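Local coordinates for TRNA nucleotidyl transferase-related protein (Thermotoga maritima, PDB 3H38) that acts as a class II CCA-adding enzyme, probably building the CCA end of tRNA by attaching cytidine and adenosine nucleotides, at residues D6-L11 against K143-L148; M35-V40 against I138-K143; F287-D292 against N311-V316; E317-A322 against C349-Y354. All blocks are in the same frame, centred on the assembly; numbering follows the deposited sequence.

Contact 1 of 4, residues D6-L11 against K143-L148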
loop_
_atom_site.group_PDB
_atom_site.type_symbol
_atom_site.label_atom_id
_atom_site.label_comp_id
_atom_site.label_asym_id
_atom_site.label_seq_id
_atom_site.Cartn_x
_atom_site.Cartn_y
_atom_site.Cartn_z
ATOM N N ASP A 6 -4.371 13.744 -32.394
ATOM C CA ASP A 6 -5.783 14.012 -32.126
ATOM C C ASP A 6 -6.382 12.737 -31.557
ATOM O O ASP A 6 -6.501 11.735 -32.287
ATOM C CB ASP A 6 -6.481 14.374 -33.439
ATOM C CG ASP A 6 -7.940 14.786 -33.249
ATOM O OD1 ASP A 6 -8.588 15.111 -34.264
ATOM O OD2 ASP A 6 -8.440 14.799 -32.104
ATOM N N VAL A 7 -6.734 12.749 -30.271
ATOM C CA VAL A 7 -7.322 11.549 -29.655
ATOM C C VAL A 7 -8.804 11.725 -29.356
ATOM O O VAL A 7 -9.354 11.056 -28.478
ATOM C CB VAL A 7 -6.586 11.072 -28.378
ATOM C CG1 VAL A 7 -5.129 10.710 -28.683
ATOM C CG2 VAL A 7 -6.684 12.088 -27.266
ATOM N N SER A 8 -9.437 12.609 -30.125
ATOM C CA SER A 8 -10.852 12.935 -29.990
ATOM C C SER A 8 -11.778 11.763 -30.147
ATOM O O SER A 8 -12.705 11.606 -29.364
ATOM C CB SER A 8 -11.258 14.029 -31.002
ATOM O OG SER A 8 -10.945 15.280 -30.445
ATOM N N LYS A 9 -11.552 10.953 -31.160
ATOM C CA LYS A 9 -12.354 9.787 -31.404
ATOM C C LYS A 9 -12.243 8.827 -30.264
ATOM O O LYS A 9 -13.237 8.380 -29.758
ATOM C CB LYS A 9 -11.926 9.110 -32.671
ATOM C CG LYS A 9 -12.442 9.716 -33.901
ATOM C CD LYS A 9 -11.846 9.049 -35.092
ATOM C CE LYS A 9 -10.422 9.485 -35.306
ATOM N NZ LYS A 9 -10.058 9.791 -36.710
ATOM N N LEU A 10 -11.033 8.582 -29.809
ATOM C CA LEU A 10 -10.769 7.688 -28.723
ATOM C C LEU A 10 -11.480 8.121 -27.455
ATOM O O LEU A 10 -11.984 7.310 -26.759
ATOM C CB LEU A 10 -9.274 7.621 -28.516
ATOM C CG LEU A 10 -8.534 6.449 -27.899
ATOM C CD1 LEU A 10 -7.721 6.797 -26.748
ATOM C CD2 LEU A 10 -9.381 5.266 -27.632
ATOM N N LEU A 11 -11.543 9.403 -27.180
ATOM C CA LEU A 11 -12.224 9.900 -25.986
ATOM C C LEU A 11 -13.719 9.635 -26.067
ATOM O O LEU A 11 -14.326 9.171 -25.096
ATOM C CB LEU A 11 -11.998 11.404 -25.810
ATOM C CG LEU A 11 -10.676 11.950 -25.259
ATOM C CD1 LEU A 11 -10.547 13.408 -25.631
ATOM C CD2 LEU A 11 -10.549 11.781 -23.736
ATOM N N LYS A 143 -10.934 24.844 -29.349
ATOM C CA LYS A 143 -10.182 24.617 -30.584
ATOM C C LYS A 143 -9.247 23.390 -30.497
ATOM O O LYS A 143 -9.046 22.683 -31.487
ATOM C CB LYS A 143 -9.373 25.864 -31.025
ATOM C CG LYS A 143 -8.350 25.521 -32.131
ATOM C CD LYS A 143 -7.794 26.713 -32.861
ATOM C CE LYS A 143 -6.292 26.563 -33.087
ATOM N NZ LYS A 143 -5.872 25.411 -33.895
ATOM N N ASP A 144 -8.658 23.143 -29.329
ATOM C CA ASP A 144 -7.671 22.066 -29.220
ATOM C C ASP A 144 -8.202 20.830 -28.514
ATOM O O ASP A 144 -7.446 19.905 -28.247
ATOM C CB ASP A 144 -6.338 22.568 -28.603
ATOM C CG ASP A 144 -5.630 23.618 -29.512
ATOM O OD1 ASP A 144 -4.888 24.504 -29.002
ATOM O OD2 ASP A 144 -5.846 23.564 -30.751
ATOM N N PHE A 145 -9.507 20.802 -28.239
ATOM C CA PHE A 145 -10.118 19.678 -27.532
ATOM C C PHE A 145 -9.698 18.310 -28.093
ATOM O O PHE A 145 -9.818 18.070 -29.298
ATOM C CB PHE A 145 -11.638 19.792 -27.556
ATOM C CG PHE A 145 -12.335 18.723 -26.770
ATOM C CD1 PHE A 145 -12.847 17.594 -27.402
ATOM C CD2 PHE A 145 -12.470 18.835 -25.396
ATOM C CE1 PHE A 145 -13.494 16.582 -26.666
ATOM C CE2 PHE A 145 -13.130 17.845 -24.646
ATOM C CZ PHE A 145 -13.640 16.705 -25.288
ATOM N N GLY A 146 -9.210 17.425 -27.212
ATOM C CA GLY A 146 -8.808 16.084 -27.604
ATOM C C GLY A 146 -7.401 15.973 -28.172
ATOM O O GLY A 146 -7.044 14.956 -28.784
ATOM N N LEU A 147 -6.607 17.021 -27.972
ATOM C CA LEU A 147 -5.213 17.040 -28.411
ATOM C C LEU A 147 -4.302 16.353 -27.399
ATOM O O LEU A 147 -4.173 16.800 -26.264
ATOM C CB LEU A 147 -4.712 18.483 -28.634
ATOM C CG LEU A 147 -3.333 18.523 -29.317
ATOM C CD1 LEU A 147 -3.331 17.785 -30.656
ATOM C CD2 LEU A 147 -2.830 19.938 -29.510
ATOM N N LEU A 148 -3.665 15.266 -27.815
ATOM C CA LEU A 148 -2.720 14.586 -26.958
ATOM C C LEU A 148 -1.458 15.431 -27.043
ATOM O O LEU A 148 -0.951 15.743 -28.145
ATOM C CB LEU A 148 -2.437 13.160 -27.451
ATOM C CG LEU A 148 -2.126 11.978 -26.504
ATOM C CD1 LEU A 148 -1.036 11.098 -27.099
ATOM C CD2 LEU A 148 -1.789 12.347 -25.058
#
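Asp-6 and Leu-147 form an antiparallel, non-hydrogen-bonded pair, with their CA atoms 4.8 Å apart. One step on, Val-7 N donates to Gly-146 O at 2.7 Å, nearly in line with the carbonyl. Strand 4-6 is an outermost strand of the head-domain sheet. It gives way to helix 8-14 here, and Val-7 is the N-cap residue. Across from it, Asp-144 to Leu-147 make a type II turn. Gly-146 has a positive phi (84°), and a CB on it would run into Ser-8 OG. Asp-6 OD2 accepts from Ser-8 N at 3.1 Å, from above the carboxylate plane, which makes an Asx turn. The two methyls of Val-7 work separately. CG1, anti to the carbonyl carbon (chi1 -61°), meets Leu-148 CB at 3.8 Å, while CG2 lies 3.3 Å from Gly-146 O. Leu-11 CD1 rests 3.8 Å from Gly-146 CA. With an alanine at Val-7 both methyls go, and Leu-148 would probably lose its apolar neighbour on this side. The backbone bond and the Asx turn lie where strand gives way to helix and are likely to steady that change, while Val-7 and Leu-11 pack the helix start on the turn and next strand.

Contact 2 of 4, residues M35-V40 against I138-K143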
loop_
_atom_site.group_PDB
_atom_site.type_symbol
_atom_site.label_atom_id
_atom_site.label_comp_id
_atom_site.label_asym_id
_atom_site.label_seq_id
_atom_site.Cartn_x
_atom_site.Cartn_y
_atom_site.Cartn_z
ATOM N N MET A 35 -7.475 30.784 -19.680
ATOM C CA MET A 35 -6.531 29.779 -19.180
ATOM C C MET A 35 -6.586 28.550 -20.077
ATOM O O MET A 35 -7.668 28.045 -20.369
ATOM C CB MET A 35 -6.902 29.363 -17.766
ATOM C CG MET A 35 -6.687 30.453 -16.695
ATOM S SD MET A 35 -7.280 29.833 -15.127
ATOM C CE MET A 35 -7.885 31.326 -14.315
ATOM N N PRO A 36 -5.425 28.081 -20.553
ATOM C CA PRO A 36 -5.400 26.760 -21.211
ATOM C C PRO A 36 -5.720 25.646 -20.215
ATOM O O PRO A 36 -5.118 25.624 -19.150
ATOM C CB PRO A 36 -3.958 26.641 -21.708
ATOM C CG PRO A 36 -3.501 28.111 -21.858
ATOM C CD PRO A 36 -4.156 28.813 -20.702
ATOM N N VAL A 37 -6.664 24.767 -20.551
ATOM C CA VAL A 37 -7.075 23.680 -19.661
ATOM C C VAL A 37 -6.662 22.290 -20.178
ATOM O O VAL A 37 -6.780 22.013 -21.368
ATOM C CB VAL A 37 -8.592 23.675 -19.445
ATOM C CG1 VAL A 37 -8.935 22.795 -18.267
ATOM C CG2 VAL A 37 -9.091 25.064 -19.186
ATOM N N TYR A 38 -6.199 21.425 -19.271
ATOM C CA TYR A 38 -5.794 20.060 -19.610
ATOM C C TYR A 38 -6.194 19.000 -18.570
ATOM O O TYR A 38 -6.178 19.236 -17.354
ATOM C CB TYR A 38 -4.275 19.961 -19.725
ATOM C CG TYR A 38 -3.582 21.075 -20.454
ATOM C CD1 TYR A 38 -3.298 22.260 -19.822
ATOM C CD2 TYR A 38 -3.170 20.915 -21.775
ATOM C CE1 TYR A 38 -2.637 23.280 -20.485
ATOM C CE2 TYR A 38 -2.522 21.930 -22.448
ATOM C CZ TYR A 38 -2.254 23.109 -21.801
ATOM O OH TYR A 38 -1.587 24.112 -22.465
ATOM N N VAL A 39 -6.495 17.803 -19.057
ATOM C CA VAL A 39 -6.554 16.644 -18.187
ATOM C C VAL A 39 -5.190 15.948 -18.318
ATOM O O VAL A 39 -4.596 15.931 -19.405
ATOM C CB VAL A 39 -7.748 15.727 -18.536
ATOM C CG1 VAL A 39 -7.521 15.024 -19.858
ATOM C CG2 VAL A 39 -8.008 14.733 -17.409
ATOM N N VAL A 40 -4.655 15.442 -17.207
ATOM C CA VAL A 40 -3.274 14.953 -17.202
ATOM C C VAL A 40 -3.106 13.602 -16.504
ATOM O O VAL A 40 -3.994 13.143 -15.784
ATOM C CB VAL A 40 -2.354 15.950 -16.483
ATOM C CG1 VAL A 40 -2.390 17.293 -17.178
ATOM C CG2 VAL A 40 -2.780 16.106 -15.031
ATOM N N ILE A 138 -3.954 16.047 -22.223
ATOM C CA ILE A 138 -4.903 16.269 -23.293
ATOM C C ILE A 138 -5.552 17.605 -23.018
ATOM O O ILE A 138 -6.050 17.865 -21.916
ATOM C CB ILE A 138 -6.006 15.194 -23.368
ATOM C CG1 ILE A 138 -5.420 13.822 -23.734
ATOM C CG2 ILE A 138 -7.075 15.618 -24.409
ATOM C CD1 ILE A 138 -6.345 12.644 -23.407
ATOM N N LYS A 139 -5.539 18.447 -24.029
ATOM C CA LYS A 139 -6.001 19.806 -23.876
ATOM C C LYS A 139 -7.504 19.851 -24.017
ATOM O O LYS A 139 -8.054 19.272 -24.950
ATOM C CB LYS A 139 -5.329 20.691 -24.924
ATOM C CG LYS A 139 -5.689 22.139 -24.811
ATOM C CD LYS A 139 -4.715 22.967 -25.619
ATOM C CE LYS A 139 -4.893 24.470 -25.304
ATOM N NZ LYS A 139 -4.256 25.256 -26.372
ATOM N N LEU A 140 -8.162 20.571 -23.112
ATOM C CA LEU A 140 -9.622 20.697 -23.139
ATOM C C LEU A 140 -10.229 21.949 -23.796
ATOM O O LEU A 140 -11.432 21.987 -24.009
ATOM C CB LEU A 140 -10.187 20.522 -21.727
ATOM C CG LEU A 140 -9.718 19.196 -21.107
ATOM C CD1 LEU A 140 -10.467 18.881 -19.818
ATOM C CD2 LEU A 140 -9.891 18.050 -22.122
ATOM N N ASN A 141 -9.421 22.964 -24.100
ATOM C CA ASN A 141 -9.960 24.188 -24.684
ATOM C C ASN A 141 -10.528 23.845 -26.058
ATOM O O ASN A 141 -9.948 23.000 -26.764
ATOM C CB ASN A 141 -8.892 25.276 -24.804
ATOM C CG ASN A 141 -8.269 25.656 -23.455
ATOM O OD1 ASN A 141 -8.720 26.601 -22.772
ATOM N ND2 ASN A 141 -7.221 24.932 -23.072
ATOM N N PRO A 142 -11.678 24.466 -26.420
ATOM C CA PRO A 142 -12.501 24.108 -27.587
ATOM C C PRO A 142 -11.730 23.881 -28.893
ATOM O O PRO A 142 -11.858 22.799 -29.472
ATOM C CB PRO A 142 -13.457 25.292 -27.700
ATOM C CG PRO A 142 -13.702 25.671 -26.252
ATOM C CD PRO A 142 -12.367 25.446 -25.553
ATOM N N LYS A 143 -10.934 24.844 -29.349
ATOM C CA LYS A 143 -10.182 24.617 -30.584
ATOM C C LYS A 143 -9.247 23.390 -30.497
ATOM O O LYS A 143 -9.046 22.683 -31.487
ATOM C CB LYS A 143 -9.373 25.864 -31.025
ATOM C CG LYS A 143 -8.350 25.521 -32.131
ATOM C CD LYS A 143 -7.794 26.713 -32.861
ATOM C CE LYS A 143 -6.292 26.563 -33.087
ATOM N NZ LYS A 143 -5.872 25.411 -33.895
#
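Val-39 and Ile-138 lie side by side and point the same way, with Val-39 CG1 3.8 Å from Ile-138 CB. Leu-140 extends this apolar group. Its CD1 comes within 4.4 Å of Val-39 CB, and its CB is 4.2 Å from Val-37 CB. Val-39 CG1 sits between its own backbone N and carbonyl carbon (chi1 70°), and from there it also reaches Ile-138 O. Phe-23 of helix 17-32 packs on Val-39 and Leu-140. The backbones beneath are antiparallel. Val-39 and Ile-138 are a hydrogen-bonded pair, joined by Val-39 N to Ile-138 O and by Ile-138 N to Val-39 O, each 2.9 Å. Leu-140 N adds an almost straight bond to Val-37 O (2.7 Å, 171°). Strands 37-40 and 137-139 are neighbours in the mixed sheet of the nucleotidyltransferase head, within the C-terminal part of a longer protein. The side chain of Val-39 is about 5 Å from that of Asp-57, a magnesium ligand in another structure of this protein. Tyr-38 and Lys-139 share the other face of the sheet. The lysine leaves the backbone with CG anti to its N (chi1 -177°) and runs extended past the ring. Its CB meets Tyr-38 CD2 at 3.8 Å, and its CD also approaches Tyr-38 CE2. At the polar edge, Lys-139 NZ reaches Asp-144 OD1 in a salt bridge.

Contact 3 of 4, residues F287-D292 against N311-V316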
loop_
_atom_site.group_PDB
_atom_site.type_symbol
_atom_site.label_atom_id
_atom_site.label_comp_id
_atom_site.label_asym_id
_atom_site.label_seq_id
_atom_site.Cartn_x
_atom_site.Cartn_y
_atom_site.Cartn_z
ATOM N N PHE A 287 10.648 -9.035 7.323
ATOM C CA PHE A 287 11.851 -8.238 7.101
ATOM C C PHE A 287 12.685 -8.058 8.338
ATOM O O PHE A 287 13.916 -8.155 8.306
ATOM C CB PHE A 287 11.456 -6.871 6.562
ATOM C CG PHE A 287 11.152 -6.872 5.091
ATOM C CD1 PHE A 287 11.528 -7.945 4.301
ATOM C CD2 PHE A 287 10.534 -5.797 4.495
ATOM C CE1 PHE A 287 11.282 -7.957 2.960
ATOM C CE2 PHE A 287 10.291 -5.793 3.128
ATOM C CZ PHE A 287 10.660 -6.867 2.363
ATOM N N LEU A 288 12.010 -7.826 9.449
ATOM C CA LEU A 288 12.695 -7.396 10.658
ATOM C C LEU A 288 13.005 -8.520 11.671
ATOM O O LEU A 288 13.449 -8.260 12.786
ATOM C CB LEU A 288 11.931 -6.233 11.301
ATOM C CG LEU A 288 12.281 -4.784 10.888
ATOM C CD1 LEU A 288 12.816 -4.637 9.472
ATOM C CD2 LEU A 288 11.100 -3.866 11.104
ATOM N N GLU A 289 12.801 -9.768 11.278
ATOM C CA GLU A 289 13.243 -10.864 12.126
ATOM C C GLU A 289 14.724 -10.735 12.473
ATOM O O GLU A 289 15.548 -10.398 11.614
ATOM C CB GLU A 289 12.975 -12.211 11.457
ATOM C CG GLU A 289 11.501 -12.585 11.442
ATOM C CD GLU A 289 11.253 -13.977 10.865
ATOM O OE1 GLU A 289 10.147 -14.512 11.085
ATOM O OE2 GLU A 289 12.159 -14.535 10.193
ATOM N N PHE A 290 15.042 -10.978 13.745
ATOM C CA PHE A 290 16.428 -11.138 14.214
ATOM C C PHE A 290 17.210 -9.837 14.290
ATOM O O PHE A 290 18.449 -9.830 14.314
ATOM C CB PHE A 290 17.171 -12.183 13.380
ATOM C CG PHE A 290 16.514 -13.528 13.400
ATOM C CD1 PHE A 290 15.951 -14.055 12.251
ATOM C CD2 PHE A 290 16.424 -14.249 14.591
ATOM C CE1 PHE A 290 15.328 -15.282 12.267
ATOM C CE2 PHE A 290 15.804 -15.481 14.620
ATOM C CZ PHE A 290 15.250 -16.000 13.457
ATOM N N TYR A 291 16.468 -8.739 14.350
ATOM C CA TYR A 291 17.068 -7.423 14.455
ATOM C C TYR A 291 17.497 -7.162 15.891
ATOM O O TYR A 291 16.733 -7.350 16.836
ATOM C CB TYR A 291 16.081 -6.339 13.998
ATOM C CG TYR A 291 16.278 -5.855 12.581
ATOM C CD1 TYR A 291 16.395 -4.500 12.312
ATOM C CD2 TYR A 291 16.341 -6.745 11.514
ATOM C CE1 TYR A 291 16.580 -4.033 11.018
ATOM C CE2 TYR A 291 16.526 -6.288 10.206
ATOM C CZ TYR A 291 16.643 -4.923 9.972
ATOM O OH TYR A 291 16.830 -4.425 8.701
ATOM N N ASP A 292 18.739 -6.736 16.041
ATOM C CA ASP A 292 19.251 -6.288 17.323
ATOM C C ASP A 292 18.570 -4.975 17.731
ATOM O O ASP A 292 18.051 -4.244 16.886
ATOM C CB ASP A 292 20.766 -6.109 17.222
ATOM C CG ASP A 292 21.198 -5.487 15.886
ATOM O OD1 ASP A 292 20.694 -5.905 14.801
ATOM O OD2 ASP A 292 22.062 -4.588 15.929
ATOM N N ASN A 311 8.750 -6.436 19.917
ATOM C CA ASN A 311 8.316 -7.479 20.842
ATOM C C ASN A 311 7.563 -8.613 20.143
ATOM O O ASN A 311 7.815 -9.790 20.431
ATOM C CB ASN A 311 7.431 -6.908 21.957
ATOM C CG ASN A 311 8.166 -5.945 22.855
ATOM O OD1 ASN A 311 9.347 -6.126 23.139
ATOM N ND2 ASN A 311 7.464 -4.907 23.314
ATOM N N GLU A 312 6.637 -8.247 19.248
ATOM C CA GLU A 312 5.728 -9.200 18.591
ATOM C C GLU A 312 6.439 -10.037 17.547
ATOM O O GLU A 312 6.179 -11.238 17.411
ATOM C CB GLU A 312 4.565 -8.473 17.927
ATOM C CG GLU A 312 3.726 -7.645 18.894
ATOM C CD GLU A 312 3.193 -6.356 18.271
ATOM O OE1 GLU A 312 3.295 -5.301 18.931
ATOM O OE2 GLU A 312 2.685 -6.394 17.125
ATOM N N ILE A 313 7.330 -9.387 16.810
ATOM C CA ILE A 313 8.190 -10.070 15.861
ATOM C C ILE A 313 9.017 -11.105 16.603
ATOM O O ILE A 313 9.094 -12.265 16.202
ATOM C CB ILE A 313 9.111 -9.065 15.135
ATOM C CG1 ILE A 313 8.284 -8.251 14.131
ATOM C CG2 ILE A 313 10.280 -9.774 14.463
ATOM C CD1 ILE A 313 9.080 -7.217 13.320
ATOM N N ARG A 314 9.609 -10.675 17.710
ATOM C CA ARG A 314 10.490 -11.519 18.493
ATOM C C ARG A 314 9.747 -12.708 19.064
ATOM O O ARG A 314 10.290 -13.806 19.133
ATOM C CB ARG A 314 11.178 -10.707 19.587
ATOM C CG ARG A 314 12.257 -9.821 19.008
ATOM C CD ARG A 314 13.017 -9.049 20.056
ATOM N NE ARG A 314 14.257 -8.525 19.487
ATOM C CZ ARG A 314 14.920 -7.484 19.977
ATOM N NH1 ARG A 314 16.041 -7.073 19.396
ATOM N NH2 ARG A 314 14.459 -6.856 21.051
ATOM N N HIS A 315 8.495 -12.500 19.451
ATOM C CA HIS A 315 7.683 -13.616 19.908
ATOM C C HIS A 315 7.611 -14.680 18.811
ATOM O O HIS A 315 7.819 -15.857 19.072
ATOM C CB HIS A 315 6.287 -13.142 20.330
ATOM C CG HIS A 315 5.375 -14.249 20.776
ATOM N ND1 HIS A 315 5.722 -15.153 21.768
ATOM C CD2 HIS A 315 4.126 -14.594 20.388
ATOM C CE1 HIS A 315 4.733 -16.001 21.956
ATOM N NE2 HIS A 315 3.744 -15.684 21.136
ATOM N N VAL A 316 7.358 -14.260 17.571
ATOM C CA VAL A 316 7.216 -15.219 16.474
ATOM C C VAL A 316 8.561 -15.841 16.119
ATOM O O VAL A 316 8.683 -17.061 16.023
ATOM C CB VAL A 316 6.520 -14.584 15.223
ATOM C CG1 VAL A 316 6.494 -15.541 14.028
ATOM C CG2 VAL A 316 5.110 -14.165 15.570
#
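Tyr-291 O accepts a hydrogen bond from Arg-314 NH1 at 2.7 Å. The donor lies in the carbonyl plane, but the N-H is bent (143°), and the oxygen sits 21° out of the guanidinium plane. Arg-314 gets there by starting with CG anti to the carbonyl carbon (chi1 -74°) and staying extended from CG to NE. Its other terminal nitrogen, NH2, is in a salt bridge with Asp-293 OD1. The guanidinium therefore holds a carbonyl of the bend and a carboxylate at the start of helix 293-302, which should limit its turning. Asp-292, between them, is the N-cap residue of helix 293-302. Its own carboxylate does not meet the arginine, although the opposite charge may still add some attraction.

Below the polar grip the contact is apolar. Ile-313 points at the bend, and its two branches part. CD1 meets Leu-288 CB at 3.6 Å, and CG2 rests 3.9 Å from Glu-289 CA. Leu-288 to Tyr-291 form a type II turn, closed by a weak backbone bond. Within it Leu-288 CD1 lies 3.9 Å above the Tyr-291 ring plane, offset toward the rim.

The bend and helix 309-328 belong to the helical C-terminal region of this chain, far from the nucleotide- and magnesium-binding residues. The bend links helix 279-287 to helix 293-302 and lies against one side of helix 309-328. Leu-288 and Tyr-291 also touch Val-299 of helix 293-302, and Ile-313 touches His-285 of helix 279-287.

Contact 4 of 4, residues E317-A322 against C349-Y354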
loop_
_atom_site.group_PDB
_atom_site.type_symbol
_atom_site.label_atom_id
_atom_site.label_comp_id
_atom_site.label_asym_id
_atom_site.label_seq_id
_atom_site.Cartn_x
_atom_site.Cartn_y
_atom_site.Cartn_z
ATOM N N GLU A 317 9.588 -15.015 15.956
ATOM C CA GLU A 317 10.884 -15.567 15.577
ATOM C C GLU A 317 11.389 -16.546 16.622
ATOM O O GLU A 317 12.085 -17.497 16.291
ATOM C CB GLU A 317 11.920 -14.480 15.282
ATOM C CG GLU A 317 12.294 -13.620 16.471
ATOM C CD GLU A 317 13.127 -12.407 16.076
ATOM O OE1 GLU A 317 12.688 -11.619 15.195
ATOM O OE2 GLU A 317 14.226 -12.244 16.656
ATOM N N LYS A 318 11.028 -16.327 17.882
ATOM C CA LYS A 318 11.522 -17.194 18.953
ATOM C C LYS A 318 10.665 -18.441 19.119
ATOM O O LYS A 318 11.194 -19.526 19.343
ATOM C CB LYS A 318 11.640 -16.433 20.277
ATOM C CG LYS A 318 12.793 -15.434 20.305
ATOM C CD LYS A 318 12.810 -14.633 21.599
ATOM C CE LYS A 318 13.970 -13.651 21.624
ATOM N NZ LYS A 318 15.300 -14.330 21.593
ATOM N N SER A 319 9.350 -18.294 18.981
ATOM C CA SER A 319 8.434 -19.424 19.171
ATOM C C SER A 319 8.159 -20.218 17.890
ATOM O O SER A 319 7.486 -21.257 17.922
ATOM C CB SER A 319 7.108 -18.953 19.774
ATOM O OG SER A 319 6.261 -18.425 18.776
ATOM N N ALA A 320 8.668 -19.729 16.763
ATOM C CA ALA A 320 8.415 -20.380 15.478
ATOM C C ALA A 320 8.948 -21.819 15.396
ATOM O O ALA A 320 8.207 -22.731 15.029
ATOM C CB ALA A 320 8.947 -19.534 14.317
ATOM N N PRO A 321 10.234 -22.029 15.729
ATOM C CA PRO A 321 10.762 -23.403 15.725
ATOM C C PRO A 321 9.921 -24.357 16.586
ATOM O O PRO A 321 9.663 -25.490 16.174
ATOM C CB PRO A 321 12.156 -23.240 16.323
ATOM C CG PRO A 321 12.541 -21.813 16.000
ATOM C CD PRO A 321 11.263 -21.034 16.092
ATOM N N ALA A 322 9.499 -23.902 17.764
ATOM C CA ALA A 322 8.649 -24.717 18.638
ATOM C C ALA A 322 7.296 -25.007 17.997
ATOM O O ALA A 322 6.706 -26.069 18.204
ATOM C CB ALA A 322 8.453 -24.030 19.987
ATOM N N CYS A 349 -0.401 -13.728 10.540
ATOM C CA CYS A 349 0.198 -13.826 9.208
ATOM C C CYS A 349 1.641 -14.292 9.321
ATOM O O CYS A 349 2.088 -15.189 8.600
ATOM C CB CYS A 349 0.193 -12.452 8.541
ATOM S SG CYS A 349 -1.425 -11.672 8.423
ATOM N N HIS A 350 2.359 -13.656 10.247
ATOM C CA HIS A 350 3.758 -13.938 10.506
ATOM C C HIS A 350 3.919 -15.418 10.874
ATOM O O HIS A 350 4.825 -16.084 10.401
ATOM C CB HIS A 350 4.249 -13.008 11.627
ATOM C CG HIS A 350 5.723 -13.037 11.862
ATOM N ND1 HIS A 350 6.612 -13.682 11.020
ATOM C CD2 HIS A 350 6.484 -12.459 12.830
ATOM C CE1 HIS A 350 7.841 -13.524 11.473
ATOM N NE2 HIS A 350 7.792 -12.792 12.576
ATOM N N PHE A 351 3.029 -15.946 11.703
ATOM C CA PHE A 351 3.048 -17.386 11.942
ATOM C C PHE A 351 2.778 -18.144 10.644
ATOM O O PHE A 351 3.468 -19.120 10.320
ATOM C CB PHE A 351 2.060 -17.790 13.033
ATOM C CG PHE A 351 2.621 -17.685 14.427
ATOM C CD1 PHE A 351 1.986 -16.914 15.392
ATOM C CD2 PHE A 351 3.792 -18.352 14.771
ATOM C CE1 PHE A 351 2.506 -16.820 16.685
ATOM C CE2 PHE A 351 4.317 -18.265 16.061
ATOM C CZ PHE A 351 3.673 -17.494 17.017
ATOM N N LEU A 352 1.807 -17.675 9.872
ATOM C CA LEU A 352 1.510 -18.354 8.619
ATOM C C LEU A 352 2.644 -18.256 7.598
ATOM O O LEU A 352 2.725 -19.079 6.675
ATOM C CB LEU A 352 0.191 -17.865 8.026
ATOM C CG LEU A 352 -1.056 -18.332 8.784
ATOM C CD1 LEU A 352 -2.206 -17.367 8.557
ATOM C CD2 LEU A 352 -1.437 -19.746 8.375
ATOM N N ALA A 353 3.532 -17.274 7.757
ATOM C CA ALA A 353 4.638 -17.150 6.805
ATOM C C ALA A 353 5.592 -18.344 6.870
ATOM O O ALA A 353 6.350 -18.592 5.942
ATOM C CB ALA A 353 5.404 -15.836 6.994
ATOM N N TYR A 354 5.540 -19.097 7.961
ATOM C CA TYR A 354 6.449 -20.220 8.141
ATOM C C TYR A 354 5.868 -21.540 7.644
ATOM O O TYR A 354 6.568 -22.571 7.609
ATOM C CB TYR A 354 6.780 -20.385 9.615
ATOM C CG TYR A 354 7.907 -19.528 10.120
ATOM C CD1 TYR A 354 7.672 -18.249 10.612
ATOM C CD2 TYR A 354 9.208 -20.010 10.138
ATOM C CE1 TYR A 354 8.714 -17.467 11.097
ATOM C CE2 TYR A 354 10.254 -19.242 10.615
ATOM C CZ TYR A 354 10.007 -17.971 11.097
ATOM O OH TYR A 354 11.059 -17.217 11.580
#
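This is a buried packing of a helix against the C-terminal part of helix 345-352 and the chain that follows, far from the nucleotide- and magnesium-binding residues. Residues 317-322 belong to helix 309-328. The nearest CA atoms, of Ala-320 and Phe-351, are 7.1 Å apart. The main touch is a CH-pi contact. Ala-320 CB stands over the middle of the Tyr-354 ring, 3.8 Å from its centroid and 13° off the ring normal. Only a small side chain lies between the helix backbone and the ring, so the ring comes close to helix 309-328. Tyr-354 OH bonds to Glu-289 OE1, which holds the far end of the ring. Swapping this tyrosine for a serine would probably leave the Ala-320 methyl without its aromatic cover and Glu-289 OE1 without this partner. Phe-351 meets the helix differently. Its ring edge faces Ser-319 OG, which lies in the ring plane 3.3 Å from CZ. The serine oxygen, placed between its backbone N and carbonyl carbon (chi1 81°), bonds to His-315 O in the preceding turn. Glu-317 OE1 accepts from Phe-290 N of the neighbouring bend. The helix is kinked at Pro-321 and Ala-322, directly after Ala-320. The contact joins helix 309-328 to the chain leaving helix 345-352, in the all-helical C-terminal region of this class II CCA-adding enzyme.

The four contacts form two pairs on opposite sides of the chain's centre, with centres more than 50 Å apart between pairs. Contacts 1 and 2 serve one sheet in the head domain. Strands 147-149 and 137-139 are neighbours in it, and contact 1 lies at its edge, partly exposed. Contact 2 is buried further in, near the magnesium-binding aspartates. Contact 2 rests on three backbone bonds between the chains, while contact 1 has one, between a helix start and a turn. Contacts 3 and 4 share helix 309-328 in the helical region and are buried but remote from the nucleotide- and magnesium-binding residues. There side chains do the joining: an arginine gripping a bend in contact 3, aromatic rings in contact 4.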